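Local coordinates for protein endoglucanase A (Clostridium acetobutylicum, PDB 3IK2) that probably hydrolyses internal beta-1,4-glucosidic bonds of cellulose and related glucans, as a calcium-containing endoglucanase of glycoside hydrolase family 44, at residues T142-T145 and T146-S149; E200-D203 and K204-L208. One frame throughout, in Å; residues are numbered along the deposited sequence.

Contact 1: T142-T145 and T146-S149. With CA (calcium ion), chain C.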
ATOM      1  N   THR A 142     -13.463 -11.233  26.966  1.00 13.93           N
ATOM      2  CA  THR A 142     -14.268 -12.369  26.548  1.00 13.48           C
ATOM      3  C   THR A 142     -15.665 -11.868  26.076  1.00 13.22           C
ATOM      4  O   THR A 142     -16.679 -11.995  26.800  1.00 13.28           O
ATOM      5  CB  THR A 142     -14.431 -13.327  27.713  1.00 13.20           C
ATOM      6  OG1 THR A 142     -14.991 -12.597  28.793  1.00 15.83           O
ATOM      7  CG2 THR A 142     -13.100 -13.866  28.158  1.00 12.61           C
ATOM      8  N   PRO A 143     -15.729 -11.299  24.855  1.00 12.21           N
ATOM      9  CA  PRO A 143     -16.987 -10.744  24.403  1.00 12.03           C
ATOM     10  C   PRO A 143     -18.054 -11.832  24.266  1.00 12.20           C
ATOM     11  O   PRO A 143     -17.731 -13.003  24.003  1.00 11.04           O
ATOM     12  CB  PRO A 143     -16.637 -10.215  23.003  1.00 11.67           C
ATOM     13  CG  PRO A 143     -15.501 -11.057  22.577  1.00 10.99           C
ATOM     14  CD  PRO A 143     -14.691 -11.178  23.815  1.00 12.09           C
ATOM     15  N   ASP A 144     -19.309 -11.414  24.411  1.00 12.28           N
ATOM     16  CA  ASP A 144     -20.479 -12.300  24.306  1.00 11.96           C
ATOM     17  C   ASP A 144     -20.805 -12.648  22.854  1.00 11.55           C
ATOM     18  O   ASP A 144     -21.231 -11.811  22.058  1.00 11.58           O
ATOM     19  CB  ASP A 144     -21.692 -11.620  24.982  1.00 12.38           C
ATOM     20  CG  ASP A 144     -22.915 -12.500  25.032  1.00 12.09           C
ATOM     21  OD1 ASP A 144     -22.830 -13.664  24.632  1.00 14.49           O
ATOM     22  OD2 ASP A 144     -23.964 -12.028  25.496  1.00 13.56           O
ATOM     23  N   THR A 145     -20.638 -13.911  22.517  1.00 11.17           N
ATOM     24  CA  THR A 145     -20.871 -14.391  21.163  1.00 10.83           C
ATOM     25  C   THR A 145     -22.347 -14.778  20.936  1.00 10.59           C
ATOM     26  O   THR A 145     -22.759 -15.126  19.818  1.00 10.95           O
ATOM     27  CB  THR A 145     -19.963 -15.591  20.912  1.00 12.24           C
ATOM     28  OG1 THR A 145     -20.182 -16.585  21.942  1.00 11.57           O
ATOM     29  CG2 THR A 145     -18.496 -15.134  20.965  1.00 13.49           C
ATOM     30  N   THR A 146     -23.148 -14.667  21.995  1.00  9.55           N
ATOM     31  CA  THR A 146     -24.516 -15.147  21.979  1.00  9.17           C
ATOM     32  C   THR A 146     -25.548 -14.033  21.690  1.00  8.56           C
ATOM     33  O   THR A 146     -26.683 -14.324  21.324  1.00  8.86           O
ATOM     34  CB  THR A 146     -24.867 -15.959  23.280  1.00  8.95           C
ATOM     35  OG1 THR A 146     -24.840 -15.104  24.426  1.00  9.56           O
ATOM     36  CG2 THR A 146     -23.873 -17.095  23.511  1.00  8.61           C
ATOM     37  N   ASP A 147     -25.156 -12.774  21.807  1.00  7.82           N
ATOM     38  CA  ASP A 147     -26.091 -11.664  21.502  1.00  8.53           C
ATOM     39  C   ASP A 147     -25.982 -11.272  20.008  1.00  8.74           C
ATOM     40  O   ASP A 147     -25.246 -11.930  19.258  1.00  8.72           O
ATOM     41  CB  ASP A 147     -25.878 -10.474  22.467  1.00  7.60           C
ATOM     42  CG  ASP A 147     -24.516  -9.823  22.311  1.00  8.97           C
ATOM     43  OD1 ASP A 147     -23.781 -10.171  21.360  1.00 10.98           O
ATOM     44  OD2 ASP A 147     -24.164  -8.942  23.123  1.00 10.67           O
ATOM     45  N   GLY A 148     -26.660 -10.200  19.589  1.00  8.24           N
ATOM     46  CA  GLY A 148     -26.805  -9.882  18.170  1.00  8.01           C
ATOM     47  C   GLY A 148     -25.850  -8.826  17.619  1.00  8.84           C
ATOM     48  O   GLY A 148     -26.014  -8.354  16.480  1.00  9.51           O
ATOM     49  N   SER A 149     -24.854  -8.468  18.417  1.00  8.67           N
ATOM     50  CA  SER A 149     -24.002  -7.314  18.164  1.00  8.96           C
ATOM     51  C   SER A 149     -22.543  -7.606  18.397  1.00  8.94           C
ATOM     52  O   SER A 149     -22.199  -8.491  19.155  1.00  8.79           O
ATOM     53  CB  SER A 149     -24.405  -6.151  19.060  1.00  8.59           C
ATOM     54  OG  SER A 149     -25.639  -5.620  18.639  1.00  9.62           O
TER
HETATM   55 CA    CA C 514     -21.521 -10.172  20.612  1.00  7.53          CA
HETATM   56  O   HOH W   1     -24.592  -9.451  25.911  1.00 11.79           O
HETATM   57  O   HOH W   2     -22.612 -11.621  19.019  1.00 10.09           O
HETATM   58  O   HOH W   3     -21.438  -8.564  22.292  1.00 18.21           O

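Contact 2: E200-D203 and K204-L208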
ATOM      1  N   GLU A 200     -22.468   9.276   4.553  1.00  9.52           N
ATOM      2  CA  GLU A 200     -22.350   8.036   5.308  1.00  9.85           C
ATOM      3  C   GLU A 200     -20.878   7.646   5.557  1.00  8.98           C
ATOM      4  O   GLU A 200     -20.474   7.402   6.697  1.00  7.99           O
ATOM      5  CB  GLU A 200     -23.112   6.902   4.609  1.00  9.17           C
ATOM      6  CG  GLU A 200     -22.789   5.512   5.183  1.00 10.28           C
ATOM      7  CD  GLU A 200     -23.460   4.357   4.420  1.00 10.88           C
ATOM      8  OE1 GLU A 200     -24.040   4.598   3.343  1.00 11.42           O
ATOM      9  OE2 GLU A 200     -23.388   3.208   4.903  1.00 13.90           O
ATOM     10  N   VAL A 201     -20.077   7.615   4.492  1.00  9.01           N
ATOM     11  CA  VAL A 201     -18.649   7.284   4.639  1.00  8.55           C
ATOM     12  C   VAL A 201     -17.902   8.236   5.601  1.00  8.83           C
ATOM     13  O   VAL A 201     -17.107   7.789   6.445  1.00  8.76           O
ATOM     14  CB  VAL A 201     -17.897   7.156   3.277  1.00  7.48           C
ATOM     15  CG1 VAL A 201     -17.621   8.479   2.649  1.00  5.25           C
ATOM     16  CG2 VAL A 201     -16.573   6.406   3.469  1.00  8.01           C
ATOM     17  N   LEU A 202     -18.147   9.536   5.441  1.00  8.90           N
ATOM     18  CA  LEU A 202     -17.575  10.564   6.298  1.00  9.31           C
ATOM     19  C   LEU A 202     -17.918  10.278   7.776  1.00  9.31           C
ATOM     20  O   LEU A 202     -17.049  10.276   8.635  1.00  8.30           O
ATOM     21  CB  LEU A 202     -18.127  11.939   5.879  1.00  8.71           C
ATOM     22  CG  LEU A 202     -17.820  13.144   6.766  1.00  9.80           C
ATOM     23  CD1 LEU A 202     -16.292  13.396   6.878  1.00  9.53           C
ATOM     24  CD2 LEU A 202     -18.560  14.405   6.279  1.00  9.22           C
ATOM     25  N   ASP A 203     -19.203  10.028   8.030  1.00 10.03           N
ATOM     26  CA  ASP A 203     -19.731   9.809   9.381  1.00 10.80           C
ATOM     27  C   ASP A 203     -19.169   8.535  10.014  1.00  9.27           C
ATOM     28  O   ASP A 203     -18.708   8.555  11.156  1.00  8.93           O
ATOM     29  CB  ASP A 203     -21.267   9.764   9.335  1.00 11.31           C
ATOM     30  CG  ASP A 203     -21.879   9.280  10.632  1.00 15.03           C
ATOM     31  OD1 ASP A 203     -22.599   8.262  10.606  1.00 22.80           O
ATOM     32  OD2 ASP A 203     -21.641   9.908  11.686  1.00 22.03           O
ATOM     33  N   LYS A 204     -19.191   7.446   9.258  1.00  7.96           N
ATOM     34  CA  LYS A 204     -18.659   6.169   9.742  1.00  7.36           C
ATOM     35  C   LYS A 204     -17.155   6.209   9.946  1.00  6.95           C
ATOM     36  O   LYS A 204     -16.654   5.753  10.966  1.00  7.42           O
ATOM     37  CB  LYS A 204     -19.038   5.045   8.785  1.00  7.31           C
ATOM     38  CG  LYS A 204     -20.403   4.440   9.098  1.00  7.15           C
ATOM     39  CD  LYS A 204     -20.830   3.512   7.986  1.00 11.50           C
ATOM     40  CE  LYS A 204     -22.064   2.701   8.403  1.00 14.06           C
ATOM     41  NZ  LYS A 204     -22.413   1.724   7.343  1.00 14.86           N
ATOM     42  N   ASP A 205     -16.430   6.788   8.991  1.00  6.86           N
ATOM     43  CA  ASP A 205     -15.003   7.006   9.174  1.00  6.18           C
ATOM     44  C   ASP A 205     -14.729   7.851  10.395  1.00  6.41           C
ATOM     45  O   ASP A 205     -13.762   7.607  11.116  1.00  7.43           O
ATOM     46  CB  ASP A 205     -14.368   7.649   7.935  1.00  5.83           C
ATOM     47  CG  ASP A 205     -14.057   6.644   6.875  1.00  5.75           C
ATOM     48  OD1 ASP A 205     -14.626   5.529   6.946  1.00  4.99           O
ATOM     49  OD2 ASP A 205     -13.266   6.961   5.968  1.00  5.80           O
ATOM     50  N   THR A 206     -15.567   8.851  10.636  1.00  5.93           N
ATOM     51  CA  THR A 206     -15.306   9.775  11.725  1.00  6.14           C
ATOM     52  C   THR A 206     -15.514   9.092  13.085  1.00  6.99           C
ATOM     53  O   THR A 206     -14.678   9.189  13.957  1.00  7.37           O
ATOM     54  CB  THR A 206     -16.166  11.085  11.590  1.00  6.26           C
ATOM     55  OG1 THR A 206     -15.737  11.822  10.429  1.00  5.28           O
ATOM     56  CG2 THR A 206     -15.989  11.950  12.805  1.00  3.93           C
ATOM     57  N   GLN A 207     -16.639   8.402  13.232  1.00  7.83           N
ATOM     58  CA  GLN A 207     -16.989   7.710  14.451  1.00  9.83           C
ATOM     59  C   GLN A 207     -16.056   6.533  14.725  1.00  8.37           C
ATOM     60  O   GLN A 207     -15.656   6.325  15.848  1.00  8.10           O
ATOM     61  CB  GLN A 207     -18.433   7.224  14.373  1.00  9.40           C
ATOM     62  CG  GLN A 207     -19.463   8.345  14.258  1.00 13.43           C
ATOM     63  CD  GLN A 207     -20.893   7.808  14.318  1.00 15.24           C
ATOM     64  OE1 GLN A 207     -21.122   6.586  14.455  1.00 22.19           O
ATOM     65  NE2 GLN A 207     -21.868   8.715  14.218  1.00 21.39           N
ATOM     66  N   LEU A 208     -15.700   5.780  13.685  1.00  8.38           N
ATOM     67  CA  LEU A 208     -14.738   4.687  13.848  1.00  7.40           C
ATOM     68  C   LEU A 208     -13.342   5.219  14.181  1.00  7.46           C
ATOM     69  O   LEU A 208     -12.656   4.676  15.041  1.00  7.66           O
ATOM     70  CB  LEU A 208     -14.721   3.777  12.618  1.00  6.79           C
ATOM     71  CG  LEU A 208     -13.989   2.428  12.710  1.00  8.61           C
ATOM     72  CD1 LEU A 208     -14.352   1.655  14.021  1.00  5.96           C
ATOM     73  CD2 LEU A 208     -14.218   1.530  11.433  1.00  6.49           C
TER

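Contact 1: T142-T145 and T146-S149
D144 and D147 share a calcium ion at a bend of the loop, and they reach it by different groups. D144 gives its backbone O, 2.2 Å from the metal, whereas D147 gives carboxylate OD1 at 2.4 Å; the backbone O of S149 binds at 2.3 Å, and two waters and E48 complete the seven ligand atoms. D147 CG stands between its own N and carbonyl carbon (chi1 65°), a torsion that turns OD1 inward to the ion. The other tight part is an Asx turn: T146 N donates to D144 OD1 over 2.8 Å, arriving 51° out of the carboxylate plane. T146 OG1 also lies against D144 OD1, at a spacing so short that its detail is doubtful; the N-H bond alone already limits the rotation of the carboxylate. The outer side is looser. There OD2 of D144 and OD2 of D147 stay 3.9 Å apart, their carboxylate planes 32° from parallel, and one water donates to both, which probably eases the repulsion between like charges. A metal-bound water also donates to D147 OD2. The loop lies between strands 128-132 and 149-151; G148 pairs through its backbone with K130, and the metal ties the loop to the E48 region.

Contact 2: E200-D203 and K204-L208
E200 and K204 run side by side on one face of the helix, pointing the same way, and meet through E200 OE2 and K204 NZ at 3.0 Å in an i to i+4 salt bridge. The lysine uses the anti lone pair of OE2, on the side away from OE1. Its chain is extended beyond CG and runs alongside the glutamate, K204 CD 4.0 Å from E200 CG, which brings NZ level with the carboxylate. L202 and T206 are likewise aligned: T206 OG1 sits 2.7 Å from L202 O, with N262 OD1 also within its reach, and T206 N donates to that same carbonyl at a bent 137°. D203 and Q207 instead cross at a slant, their carboxylate and amide planes 84° apart; Q207 NE2 comes within 2.8 Å of D203 OD2, but the angle is poor for a hydrogen bond. V201 and D205, side by side, are buried, and Y255 bonds to D205 OD2. Beneath all this runs the regular alpha-helical bonding, with K204 N to E200 O nearly straight at 172°. Because H192 also bonds to E200 OE2 and A105 O receives K204 NZ, the ion pair belongs to a wider polar network that would be expected to favour the charged forms of both side chains.

Following the chain from its N terminus, contact 1 comes first, in the loop that leaves strand 128-132 and enters strand 149-151, and it closes a tight local turn round calcium. The chain then runs through helix 152-163, barrel strand 174-177 and helix 184-187 before contact 2, which closes successive turns within helix 198-215, just ahead of barrel strand 220-226. The contacts are in series, neither nested nor crossed; the centres of contact 1 and contact 2 lie about 24 Å apart and the nearest atoms of contact 1 and contact 2 about 13 Å, so they do not touch. Contact 1 joins peripheral loops beside the TIM-like barrel, whereas contact 2 belongs to a helix packed against strand 174-177 and helix 251-266.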